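Amidohydrolase (Thermotoga maritima, PDB 3OOQ) is probably a metal-dependent hydrolase of the amidohydrolase superfamily, perhaps opening cyclic amides such as allantoin. Local coordinates at residues S121-G126 with R160-R165; F154-K159 with K280-D285; H226-D231 with H251-Y256; V271-T276 with M304-V309. All blocks are in the same frame, centred on the assembly; numbering follows the deposited sequence.

Contact 1: residues S121-G126 with R160-R165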
loop_
_atom_site.group_PDB
_atom_site.type_symbol
_atom_site.label_atom_id
_atom_site.label_comp_id
_atom_site.label_asym_id
_atom_site.label_seq_id
_atom_site.Cartn_x
_atom_site.Cartn_y
_atom_site.Cartn_z
ATOM N N SER F 121 19.456 20.053 -0.729
ATOM C CA SER F 121 18.892 20.506 0.534
ATOM C C SER F 121 17.810 19.558 1.080
ATOM O O SER F 121 16.960 19.954 1.877
ATOM C CB SER F 121 18.314 21.896 0.335
ATOM O OG SER F 121 17.284 21.864 -0.642
ATOM N N ALA F 122 17.847 18.306 0.642
ATOM C CA ALA F 122 16.920 17.303 1.155
ATOM C C ALA F 122 17.179 16.990 2.620
ATOM O O ALA F 122 16.227 16.792 3.390
ATOM C CB ALA F 122 17.013 16.024 0.318
ATOM N N ASN F 123 18.455 16.915 3.005
ATOM C CA ASN F 123 18.821 16.436 4.339
ATOM C C ASN F 123 19.215 17.528 5.310
ATOM O O ASN F 123 19.948 18.437 4.924
ATOM C CB ASN F 123 19.986 15.459 4.267
ATOM C CG ASN F 123 19.650 14.201 3.498
ATOM O OD1 ASN F 123 18.500 13.960 3.165
ATOM N ND2 ASN F 123 20.663 13.395 3.213
ATOM N N PRO F 124 18.757 17.418 6.580
ATOM C CA PRO F 124 19.290 18.286 7.634
ATOM C C PRO F 124 20.822 18.347 7.560
ATOM O O PRO F 124 21.381 19.443 7.614
ATOM C CB PRO F 124 18.776 17.630 8.915
ATOM C CG PRO F 124 17.386 17.099 8.513
ATOM C CD PRO F 124 17.594 16.630 7.049
ATOM N N VAL F 125 21.473 17.188 7.411
ATOM C CA VAL F 125 22.925 17.101 7.177
ATOM C C VAL F 125 23.139 16.293 5.904
ATOM O O VAL F 125 22.934 15.078 5.891
ATOM C CB VAL F 125 23.699 16.456 8.366
ATOM C CG1 VAL F 125 25.226 16.565 8.139
ATOM C CG2 VAL F 125 23.340 17.131 9.707
ATOM N N GLY F 126 23.548 16.968 4.834
ATOM C CA GLY F 126 23.536 16.374 3.493
ATOM C C GLY F 126 24.813 15.715 2.954
ATOM O O GLY F 126 24.731 14.795 2.137
ATOM N N ARG F 160 9.765 18.516 4.476
ATOM C CA ARG F 160 8.899 17.931 3.439
ATOM C C ARG F 160 9.406 16.530 3.074
ATOM O O ARG F 160 8.630 15.573 3.083
ATOM C CB ARG F 160 8.817 18.802 2.175
ATOM C CG ARG F 160 8.028 18.147 1.018
ATOM C CD ARG F 160 8.147 18.902 -0.318
ATOM N NE ARG F 160 9.545 19.062 -0.758
ATOM C CZ ARG F 160 10.263 18.146 -1.433
ATOM N NH1 ARG F 160 9.735 16.962 -1.774
ATOM N NH2 ARG F 160 11.527 18.421 -1.768
ATOM N N VAL F 161 10.704 16.419 2.764
ATOM C CA VAL F 161 11.311 15.113 2.422
ATOM C C VAL F 161 11.119 14.045 3.518
ATOM O O VAL F 161 10.663 12.909 3.241
ATOM C CB VAL F 161 12.811 15.227 2.042
ATOM C CG1 VAL F 161 13.462 13.851 1.993
ATOM C CG2 VAL F 161 12.973 15.914 0.685
ATOM N N TYR F 162 11.439 14.390 4.761
ATOM C CA TYR F 162 11.300 13.377 5.806
ATOM C C TYR F 162 9.862 13.220 6.313
ATOM O O TYR F 162 9.433 12.108 6.646
ATOM C CB TYR F 162 12.429 13.462 6.869
ATOM C CG TYR F 162 13.712 13.080 6.170
ATOM C CD1 TYR F 162 14.066 11.725 6.004
ATOM C CD2 TYR F 162 14.501 14.056 5.530
ATOM C CE1 TYR F 162 15.200 11.358 5.269
ATOM C CE2 TYR F 162 15.636 13.693 4.813
ATOM C CZ TYR F 162 15.986 12.344 4.685
ATOM O OH TYR F 162 17.108 11.986 3.943
ATOM N N GLY F 163 9.105 14.322 6.305
ATOM C CA GLY F 163 7.674 14.266 6.634
ATOM C C GLY F 163 6.934 13.335 5.675
ATOM O O GLY F 163 6.130 12.521 6.105
ATOM N N GLU F 164 7.231 13.419 4.381
ATOM C CA GLU F 164 6.652 12.466 3.399
ATOM C C GLU F 164 7.081 11.005 3.682
ATOM O O GLU F 164 6.312 10.082 3.438
ATOM C CB GLU F 164 6.969 12.865 1.945
ATOM C CG GLU F 164 6.071 14.008 1.367
ATOM C CD GLU F 164 6.621 14.661 0.061
ATOM O OE1 GLU F 164 7.671 14.196 -0.467
ATOM O OE2 GLU F 164 6.004 15.642 -0.437
ATOM N N ARG F 165 8.291 10.809 4.202
ATOM C CA ARG F 165 8.746 9.482 4.658
ATOM C C ARG F 165 8.171 9.087 6.046
ATOM O O ARG F 165 8.470 7.999 6.565
ATOM C CB ARG F 165 10.285 9.392 4.672
ATOM C CG ARG F 165 10.972 9.350 3.278
ATOM C CD ARG F 165 12.495 9.527 3.343
ATOM N NE ARG F 165 13.124 8.562 4.242
ATOM C CZ ARG F 165 13.590 7.359 3.892
ATOM N NH1 ARG F 165 14.115 6.558 4.816
ATOM N NH2 ARG F 165 13.536 6.939 2.637
#
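Tyr162, on helix 156-164, drives its phenol against the loop that leads into strand 125-133, and here the contact is tight. Its OH donates to Asn123 OD1 over a short 2.5 Å, arriving from above the amide's carbonyl plane, 46° out of it. The ring edge also meets the backbone: CE2 lies 3.5 Å from Ala122 O, close to the plane of the ring. Pro124 CD approaches the same CE2 obliquely at 4.2 Å. With CG beside the backbone N (chi1 -67°), the phenol leaves the helix in the direction of these partners, and Val161 CG1 of its own helix lies over the rim of one ring face. Packing thins at Val161, where CG2 meets Ala122 CB at 4.1 Å. Beyond it lies the exposed flank of the helix, where Arg160 NH1 and Glu164 OE1 form a long salt bridge of 3.7 Å beside Tyr76 of the second subunit. A phenylalanine in place of Tyr162 would probably leave Asn123 OD1 without this donor and Asp85 N without its acceptor. Asn123 ND2 is bound to Glu82 O and Thr88 OG1, so the amide can serve both sides in this one orientation, with its oxygen turned to the phenol.

Contact 2: residues F154-K159 with K280-D285; sequences FGENPK and KLELKD
Glu156 and Glu282 run past each other in opposite directions, and Glu282 accepts the first N-H of helix 156-164, right after the N-cap Gly155. Their carboxylate planes are 32° apart, and each side chain accepts a backbone N-H of the other residue. Glu156 N points almost straight at Glu282 OE1 (2.9 Å, 166°), meeting it from above the carboxylate plane. In return Glu282 N, in the short 3-10 segment 281-283, gives a more bent bond of 2.7 Å to the syn side of Glu156 OE2. These exchanges hold the two acids close, with Glu156 OE2 and Glu282 OE1 4.2 Å apart, and the helix end and a nearby lysine probably offset their repulsion. Gly155, at positive phi, lies against Glu282 OE1, where a beta carbon would collide. Lys280 slides along Glu156 and crosses Asn157 at about a right angle. A bend at chi3 (-65°) brings its NZ between two acceptors: Asn157 OD1 at 2.8 Å, approached from above the amide plane, and the anti lone pair of Glu282 OE2 at 2.7 Å. The other end of that amide, Asn157 ND2, is bound to Ser121 OG. Tyr77 of the second subunit packs on Glu156. A water finishes the join, donating to Glu156 OE1 at 2.6 Å and accepting from Leu281 N at 2.9 Å.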
loop_
_atom_site.group_PDB
_atom_site.type_symbol
_atom_site.label_atom_id
_atom_site.label_comp_id
_atom_site.label_asym_id
_atom_site.label_seq_id
_atom_site.Cartn_x
_atom_site.Cartn_y
_atom_site.Cartn_z
ATOM N N PHE F 154 17.820 23.745 6.288
ATOM C CA PHE F 154 16.760 24.189 7.183
ATOM C C PHE F 154 15.569 24.532 6.331
ATOM O O PHE F 154 15.676 24.554 5.103
ATOM C CB PHE F 154 17.216 25.463 7.937
ATOM C CG PHE F 154 18.345 25.209 8.879
ATOM C CD1 PHE F 154 19.664 25.152 8.417
ATOM C CD2 PHE F 154 18.092 24.927 10.203
ATOM C CE1 PHE F 154 20.715 24.864 9.290
ATOM C CE2 PHE F 154 19.136 24.636 11.081
ATOM C CZ PHE F 154 20.445 24.613 10.624
ATOM N N GLY F 155 14.432 24.786 6.973
ATOM C CA GLY F 155 13.244 25.265 6.273
ATOM C C GLY F 155 12.434 24.134 5.656
ATOM O O GLY F 155 12.435 23.012 6.165
ATOM N N GLU F 156 11.724 24.438 4.573
ATOM C CA GLU F 156 10.687 23.538 4.032
ATOM C C GLU F 156 11.222 22.226 3.485
ATOM O O GLU F 156 10.601 21.181 3.695
ATOM C CB GLU F 156 9.857 24.233 2.937
ATOM C CG GLU F 156 9.011 25.425 3.428
ATOM C CD GLU F 156 8.244 26.109 2.301
ATOM O OE1 GLU F 156 7.879 25.427 1.322
ATOM O OE2 GLU F 156 7.987 27.328 2.389
ATOM N N ASN F 157 12.373 22.272 2.801
ATOM C CA ASN F 157 12.873 21.095 2.069
ATOM C C ASN F 157 13.106 19.872 2.963
ATOM O O ASN F 157 12.489 18.837 2.735
ATOM C CB ASN F 157 14.106 21.430 1.175
ATOM C CG ASN F 157 13.769 22.380 0.028
ATOM O OD1 ASN F 157 12.614 22.714 -0.189
ATOM N ND2 ASN F 157 14.795 22.832 -0.701
ATOM N N PRO F 158 13.959 19.988 4.009
ATOM C CA PRO F 158 14.185 18.786 4.836
ATOM C C PRO F 158 12.935 18.229 5.553
ATOM O O PRO F 158 12.775 17.015 5.630
ATOM C CB PRO F 158 15.239 19.241 5.863
ATOM C CG PRO F 158 15.131 20.769 5.887
ATOM C CD PRO F 158 14.787 21.134 4.461
ATOM N N LYS F 159 12.063 19.095 6.062
ATOM C CA LYS F 159 10.847 18.613 6.706
ATOM C C LYS F 159 9.788 18.045 5.730
ATOM O O LYS F 159 8.997 17.202 6.136
ATOM C CB LYS F 159 10.231 19.686 7.622
ATOM C CG LYS F 159 9.607 20.889 6.908
ATOM C CD LYS F 159 8.788 21.769 7.905
ATOM C CE LYS F 159 8.125 22.966 7.197
ATOM N NZ LYS F 159 7.011 23.517 8.030
ATOM N N LYS F 280 8.063 28.350 -3.664
ATOM C CA LYS F 280 7.688 27.961 -2.297
ATOM C C LYS F 280 7.311 29.164 -1.473
ATOM O O LYS F 280 7.740 30.304 -1.745
ATOM C CB LYS F 280 8.843 27.222 -1.589
ATOM C CG LYS F 280 9.173 25.845 -2.207
ATOM C CD LYS F 280 10.384 25.179 -1.537
ATOM C CE LYS F 280 11.685 25.975 -1.782
ATOM N NZ LYS F 280 12.786 25.432 -0.917
ATOM N N LEU F 281 6.500 28.901 -0.460
ATOM C CA LEU F 281 6.129 29.884 0.535
ATOM C C LEU F 281 7.351 30.604 1.115
ATOM O O LEU F 281 7.326 31.834 1.274
ATOM C CB LEU F 281 5.389 29.166 1.651
ATOM C CG LEU F 281 4.669 29.986 2.698
ATOM C CD1 LEU F 281 3.544 30.780 2.025
ATOM C CD2 LEU F 281 4.160 29.016 3.790
ATOM N N GLU F 282 8.407 29.833 1.421
ATOM C CA GLU F 282 9.620 30.377 2.019
ATOM C C GLU F 282 10.390 31.265 1.026
ATOM O O GLU F 282 11.270 32.015 1.418
ATOM C CB GLU F 282 10.524 29.282 2.632
ATOM C CG GLU F 282 11.158 28.260 1.639
ATOM C CD GLU F 282 11.962 27.152 2.343
ATOM O OE1 GLU F 282 12.024 27.140 3.596
ATOM O OE2 GLU F 282 12.526 26.276 1.641
ATOM N N LEU F 283 10.021 31.192 -0.246
ATOM C CA LEU F 283 10.591 32.066 -1.278
ATOM C C LEU F 283 9.719 33.286 -1.594
ATOM O O LEU F 283 10.055 34.066 -2.484
ATOM C CB LEU F 283 10.853 31.268 -2.572
ATOM C CG LEU F 283 11.777 30.052 -2.460
ATOM C CD1 LEU F 283 12.099 29.452 -3.830
ATOM C CD2 LEU F 283 13.056 30.426 -1.762
ATOM N N LYS F 284 8.611 33.469 -0.879
ATOM C CA LYS F 284 7.656 34.550 -1.228
ATOM C C LYS F 284 8.249 35.976 -1.262
ATOM O O LYS F 284 7.795 36.805 -2.048
ATOM C CB LYS F 284 6.413 34.520 -0.327
ATOM C CG LYS F 284 6.585 35.138 1.047
ATOM C CD LYS F 284 5.245 35.190 1.818
ATOM C CE LYS F 284 5.266 36.276 2.889
ATOM N NZ LYS F 284 4.461 35.899 4.101
ATOM N N ASP F 285 9.238 36.254 -0.410
ATOM C CA ASP F 285 9.873 37.587 -0.366
ATOM C C ASP F 285 11.240 37.660 -1.060
ATOM O O ASP F 285 12.017 38.595 -0.817
ATOM C CB ASP F 285 9.982 38.095 1.083
ATOM C CG ASP F 285 8.645 38.562 1.639
ATOM O OD1 ASP F 285 7.710 38.794 0.855
ATOM O OD2 ASP F 285 8.514 38.702 2.863
HETATM O O HOH W 1 5.925 26.081 -0.293
#

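Contact 3: residues H226-D231 with H251-Y256; sequences HAHRAD and HGTEAY
Three imidazoles, those of His226, His228 and His251, cluster where strands 223-227 and 247-249 end. The His228 and His251 planes are only 18° apart but offset, with centroids 4.8 Å from each other and little of one ring over the other; the His226 ring stands steeply to that of His251. Thr253 fixes the rotation of His228: OG1 sits at the ring edge, 2.6 Å from ND1, in a nearly straight bond (167°) whose donor could be either partner. His251 ND1 turns instead to Gly272 O. Parallel strand pairing fades between Ala227 and His251, with a weak bond from Gly252 N to Ala227 O. It gives way to a firmer one, Glu254 N to His228 O at 2.9 Å. Glu254 then reaches the start of helix 230-243, where OE1 accepts from Ala230 N at 2.9 Å, on its anti side. Next to it, Arg229, the N-cap residue, grips Asp231 side-on through NE and NH2, one nitrogen to each oxygen. Glu254 OE1 also receives Gln100 NE2 of the second subunit, while OE2 pairs with Lys257. The carboxylate's charge therefore probably suits the helix N-terminus, and Glu254 ties its loop to that helix by side chain and to His228 by backbone.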
loop_
_atom_site.group_PDB
_atom_site.type_symbol
_atom_site.label_atom_id
_atom_site.label_comp_id
_atom_site.label_asym_id
_atom_site.label_seq_id
_atom_site.Cartn_x
_atom_site.Cartn_y
_atom_site.Cartn_z
ATOM N N HIS F 226 21.918 25.880 4.273
ATOM C CA HIS F 226 20.817 26.244 3.373
ATOM C C HIS F 226 19.666 26.792 4.218
ATOM O O HIS F 226 19.139 26.069 5.071
ATOM C CB HIS F 226 20.389 24.975 2.578
ATOM C CG HIS F 226 19.071 25.076 1.864
ATOM N ND1 HIS F 226 17.845 25.058 2.517
ATOM C CD2 HIS F 226 18.785 25.146 0.542
ATOM C CE1 HIS F 226 16.868 25.131 1.625
ATOM N NE2 HIS F 226 17.413 25.197 0.417
ATOM N N ALA F 227 19.287 28.049 3.984
ATOM C CA ALA F 227 18.166 28.682 4.689
ATOM C C ALA F 227 17.579 29.854 3.924
ATOM O O ALA F 227 18.315 30.698 3.410
ATOM C CB ALA F 227 18.578 29.150 6.105
ATOM N N HIS F 228 16.249 29.927 3.884
ATOM C CA HIS F 228 15.559 30.978 3.141
ATOM C C HIS F 228 14.893 31.959 4.081
ATOM O O HIS F 228 15.220 33.137 4.067
ATOM C CB HIS F 228 14.520 30.377 2.174
ATOM C CG HIS F 228 15.120 29.594 1.052
ATOM N ND1 HIS F 228 15.753 30.193 -0.019
ATOM C CD2 HIS F 228 15.193 28.256 0.832
ATOM C CE1 HIS F 228 16.187 29.260 -0.852
ATOM N NE2 HIS F 228 15.864 28.076 -0.357
ATOM N N ARG F 229 13.950 31.467 4.890
ATOM C CA ARG F 229 13.187 32.323 5.785
ATOM C C ARG F 229 14.086 32.888 6.897
ATOM O O ARG F 229 15.008 32.220 7.347
ATOM C CB ARG F 229 11.981 31.557 6.348
ATOM C CG ARG F 229 10.802 32.455 6.713
ATOM C CD ARG F 229 9.553 31.629 7.034
ATOM N NE ARG F 229 9.729 30.889 8.279
ATOM C CZ ARG F 229 8.833 30.066 8.814
ATOM N NH1 ARG F 229 7.660 29.859 8.206
ATOM N NH2 ARG F 229 9.109 29.450 9.964
ATOM N N ALA F 230 13.835 34.127 7.321
ATOM C CA ALA F 230 14.743 34.820 8.255
ATOM C C ALA F 230 14.993 34.010 9.540
ATOM O O ALA F 230 16.134 33.937 10.025
ATOM C CB ALA F 230 14.216 36.256 8.595
ATOM N N ASP F 231 13.932 33.406 10.077
ATOM C CA ASP F 231 14.051 32.599 11.291
ATOM C C ASP F 231 14.947 31.358 11.128
ATOM O O ASP F 231 15.661 31.000 12.064
ATOM C CB ASP F 231 12.674 32.219 11.889
ATOM C CG ASP F 231 11.792 31.419 10.920
ATOM O OD1 ASP F 231 11.822 31.674 9.713
ATOM O OD2 ASP F 231 11.054 30.523 11.367
ATOM N N HIS F 251 21.759 30.610 -0.100
ATOM C CA HIS F 251 20.533 31.292 -0.569
ATOM C C HIS F 251 20.212 32.543 0.263
ATOM O O HIS F 251 20.215 33.659 -0.272
ATOM C CB HIS F 251 19.324 30.359 -0.650
ATOM C CG HIS F 251 19.633 29.014 -1.228
ATOM N ND1 HIS F 251 19.978 28.833 -2.552
ATOM C CD2 HIS F 251 19.644 27.780 -0.662
ATOM C CE1 HIS F 251 20.194 27.545 -2.776
ATOM N NE2 HIS F 251 19.993 26.885 -1.649
ATOM N N GLY F 252 19.919 32.354 1.552
ATOM C CA GLY F 252 19.667 33.478 2.465
ATOM C C GLY F 252 18.624 34.439 1.915
ATOM O O GLY F 252 18.773 35.660 1.992
ATOM N N THR F 253 17.559 33.867 1.369
ATOM C CA THR F 253 16.509 34.621 0.687
ATOM C C THR F 253 16.031 35.851 1.476
ATOM O O THR F 253 15.865 36.920 0.892
ATOM C CB THR F 253 15.346 33.673 0.331
ATOM O OG1 THR F 253 15.815 32.739 -0.646
ATOM C CG2 THR F 253 14.158 34.421 -0.246
ATOM N N GLU F 254 15.847 35.701 2.795
ATOM C CA GLU F 254 15.404 36.800 3.648
ATOM C C GLU F 254 16.516 37.419 4.492
ATOM O O GLU F 254 16.227 38.124 5.469
ATOM C CB GLU F 254 14.237 36.346 4.539
ATOM C CG GLU F 254 13.008 35.947 3.745
ATOM C CD GLU F 254 11.769 35.790 4.600
ATOM O OE1 GLU F 254 11.883 35.682 5.845
ATOM O OE2 GLU F 254 10.668 35.793 4.009
ATOM N N ALA F 255 17.777 37.175 4.111
ATOM C CA ALA F 255 18.940 37.734 4.820
ATOM C C ALA F 255 18.869 39.263 4.914
ATOM O O ALA F 255 19.343 39.855 5.891
ATOM C CB ALA F 255 20.263 37.288 4.162
ATOM N N TYR F 256 18.242 39.886 3.917
ATOM C CA TYR F 256 18.115 41.333 3.889
ATOM C C TYR F 256 17.304 41.879 5.071
ATOM O O TYR F 256 17.492 43.027 5.484
ATOM C CB TYR F 256 17.557 41.809 2.542
ATOM C CG TYR F 256 16.085 41.519 2.304
ATOM C CD1 TYR F 256 15.088 42.383 2.781
ATOM C CD2 TYR F 256 15.689 40.395 1.570
ATOM C CE1 TYR F 256 13.732 42.115 2.549
ATOM C CE2 TYR F 256 14.340 40.126 1.326
ATOM C CZ TYR F 256 13.370 40.982 1.819
ATOM O OH TYR F 256 12.036 40.710 1.562
#

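Contact 4: residues V271-T276 with M304-V309; sequences VGPLLT and MCDHPV
Val271 O and Met304 N make the one hydrogen bond between these loops, 2.9 Å long and nearly straight at 171°, which carries the parallel pairing of strands 269-271 and 301-303 one step further. Other polar backbone atoms meet carbon or selenium: Gly272 O lies 3.6 Å from SE of Met304, a selenomethionine, and Pro273 CB is 3.6 Å from Cys305 O. A side chain on Gly272 would run into Met304 O, so the close approach of the loops depends on this glycine. Apolar contact centres on Pro273, which follows a cis peptide bond. Its CD lies alongside Asp306 CB at 3.6 Å, and its CG meets Val309 CG1 at 3.7 Å, the two side chains crossing at about a right angle. Val309 CG1, anti to its own N (173°), also touches Thr276 OG1 at 3.5 Å. An alanine at Pro273 would remove CG and CD, is likely to open a gap beside Asp306 and Val309, and would probably let the peptide turn trans, shifting the Gly272 carbonyl. Gln318 joins both loops, through Leu274 N and Met304 O. Asp306 packs against His63, His65 and His251, a set consistent with the histidine- and aspartate-lined metal site that amidohydrolases carry at the C-terminal ends of their barrel strands.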
loop_
_atom_site.group_PDB
_atom_site.type_symbol
_atom_site.label_atom_id
_atom_site.label_comp_id
_atom_site.label_asym_id
_atom_site.label_seq_id
_atom_site.Cartn_x
_atom_site.Cartn_y
_atom_site.Cartn_z
ATOM N N VAL F 271 24.094 34.302 -2.100
ATOM C CA VAL F 271 22.731 34.633 -2.538
ATOM C C VAL F 271 22.426 33.959 -3.879
ATOM O O VAL F 271 23.339 33.542 -4.599
ATOM C CB VAL F 271 22.455 36.168 -2.612
ATOM C CG1 VAL F 271 22.777 36.848 -1.296
ATOM C CG2 VAL F 271 23.270 36.827 -3.726
ATOM N N GLY F 272 21.135 33.834 -4.185
ATOM C CA GLY F 272 20.697 33.130 -5.379
ATOM C C GLY F 272 20.221 31.727 -5.030
ATOM O O GLY F 272 20.450 31.255 -3.914
ATOM N N PRO F 273 19.512 31.073 -5.965
ATOM C CA PRO F 273 19.165 31.642 -7.277
ATOM C C PRO F 273 18.156 32.801 -7.140
ATOM O O PRO F 273 17.287 32.752 -6.276
ATOM C CB PRO F 273 18.525 30.455 -8.002
ATOM C CG PRO F 273 17.820 29.669 -6.853
ATOM C CD PRO F 273 18.754 29.837 -5.663
ATOM N N LEU F 274 18.273 33.812 -7.994
ATOM C CA LEU F 274 17.410 35.004 -7.952
ATOM C C LEU F 274 16.579 35.238 -9.225
ATOM O O LEU F 274 15.439 35.707 -9.160
ATOM C CB LEU F 274 18.248 36.256 -7.648
ATOM C CG LEU F 274 18.809 36.429 -6.244
ATOM C CD1 LEU F 274 19.861 37.546 -6.250
ATOM C CD2 LEU F 274 17.696 36.707 -5.207
ATOM N N LEU F 275 17.166 34.928 -10.376
ATOM C CA LEU F 275 16.457 34.947 -11.645
ATOM C C LEU F 275 15.626 33.665 -11.800
ATOM O O LEU F 275 15.916 32.831 -12.651
ATOM C CB LEU F 275 17.460 35.060 -12.800
ATOM C CG LEU F 275 16.920 35.350 -14.208
ATOM C CD1 LEU F 275 16.743 36.829 -14.439
ATOM C CD2 LEU F 275 17.835 34.770 -15.263
ATOM N N THR F 276 14.582 33.527 -10.984
ATOM C CA THR F 276 13.842 32.273 -10.866
ATOM C C THR F 276 12.475 32.493 -10.206
ATOM O O THR F 276 12.267 33.483 -9.504
ATOM C CB THR F 276 14.655 31.224 -10.067
ATOM O OG1 THR F 276 14.143 29.917 -10.331
ATOM C CG2 THR F 276 14.612 31.504 -8.527
HETATM N N MSE F 304 25.150 32.748 -6.690
HETATM C CA MSE F 304 25.039 31.410 -7.284
HETATM C C MSE F 304 23.905 31.327 -8.302
HETATM O O MSE F 304 22.931 32.074 -8.220
HETATM C CB MSE F 304 24.804 30.337 -6.202
HETATM C CG MSE F 304 23.405 30.371 -5.571
HETATM SE SE MSE F 304 22.991 28.730 -4.614
HETATM C CE MSE F 304 23.430 29.355 -2.796
ATOM N N CYS F 305 24.037 30.386 -9.236
ATOM C CA CYS F 305 22.930 29.967 -10.085
ATOM C C CYS F 305 22.111 28.870 -9.413
ATOM O O CYS F 305 20.980 28.587 -9.834
ATOM C CB CYS F 305 23.471 29.436 -11.417
ATOM S SG CYS F 305 24.072 30.750 -12.492
ATOM N N ASP F 306 22.685 28.256 -8.377
ATOM C CA ASP F 306 22.163 26.994 -7.813
ATOM C C ASP F 306 21.883 25.985 -8.932
ATOM O O ASP F 306 20.866 25.267 -8.910
ATOM C CB ASP F 306 20.889 27.238 -7.005
ATOM C CG ASP F 306 20.542 26.076 -6.073
ATOM O OD1 ASP F 306 21.411 25.229 -5.789
ATOM O OD2 ASP F 306 19.390 26.031 -5.614
ATOM N N HIS F 307 22.786 25.922 -9.906
ATOM C CA HIS F 307 22.603 25.036 -11.063
ATOM C C HIS F 307 22.187 23.642 -10.578
ATOM O O HIS F 307 22.860 23.097 -9.712
ATOM C CB HIS F 307 23.901 24.978 -11.874
ATOM C CG HIS F 307 23.838 24.066 -13.059
ATOM N ND1 HIS F 307 23.729 24.536 -14.351
ATOM C CD2 HIS F 307 23.894 22.717 -13.148
ATOM C CE1 HIS F 307 23.722 23.511 -15.188
ATOM N NE2 HIS F 307 23.823 22.396 -14.482
ATOM N N PRO F 308 21.112 23.035 -11.156
ATOM C CA PRO F 308 20.343 23.357 -12.366
ATOM C C PRO F 308 19.157 24.336 -12.281
ATOM O O PRO F 308 18.498 24.563 -13.295
ATOM C CB PRO F 308 19.834 21.982 -12.813
ATOM C CG PRO F 308 19.578 21.273 -11.512
ATOM C CD PRO F 308 20.779 21.677 -10.670
ATOM N N VAL F 309 18.900 24.929 -11.123
ATOM C CA VAL F 309 17.765 25.848 -10.990
ATOM C C VAL F 309 17.865 26.959 -12.045
ATOM O O VAL F 309 16.874 27.265 -12.723
ATOM C CB VAL F 309 17.625 26.410 -9.556
ATOM C CG1 VAL F 309 16.551 27.484 -9.512
ATOM C CG2 VAL F 309 17.300 25.267 -8.555
#

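In the fold
Contacts 3 and 4, with centres 14 Å apart, join at the probable active-site end of the barrel: His251 ND1 is hydrogen-bonded to Gly272 O at 2.8 Å, and His251 CE1 lies 3.3 Å from Asp306 OD2. Contact 2 borders contact 3, centres 9 Å apart, through Phe154 N to His226 O (2.9 Å) and Glu282 OE2 against His228 CD2. Contacts 1 and 2 share helix 156-164 and meet through Ser121 OG and Asn157 ND2 (2.7 Å). Ser121 CB also packs on His226 CD2, so contact 1 reaches the histidine cluster while staying about 7 Å from contact 4 at the nearest atoms. Contacts 1, 2 and 3 all touch the second subunit.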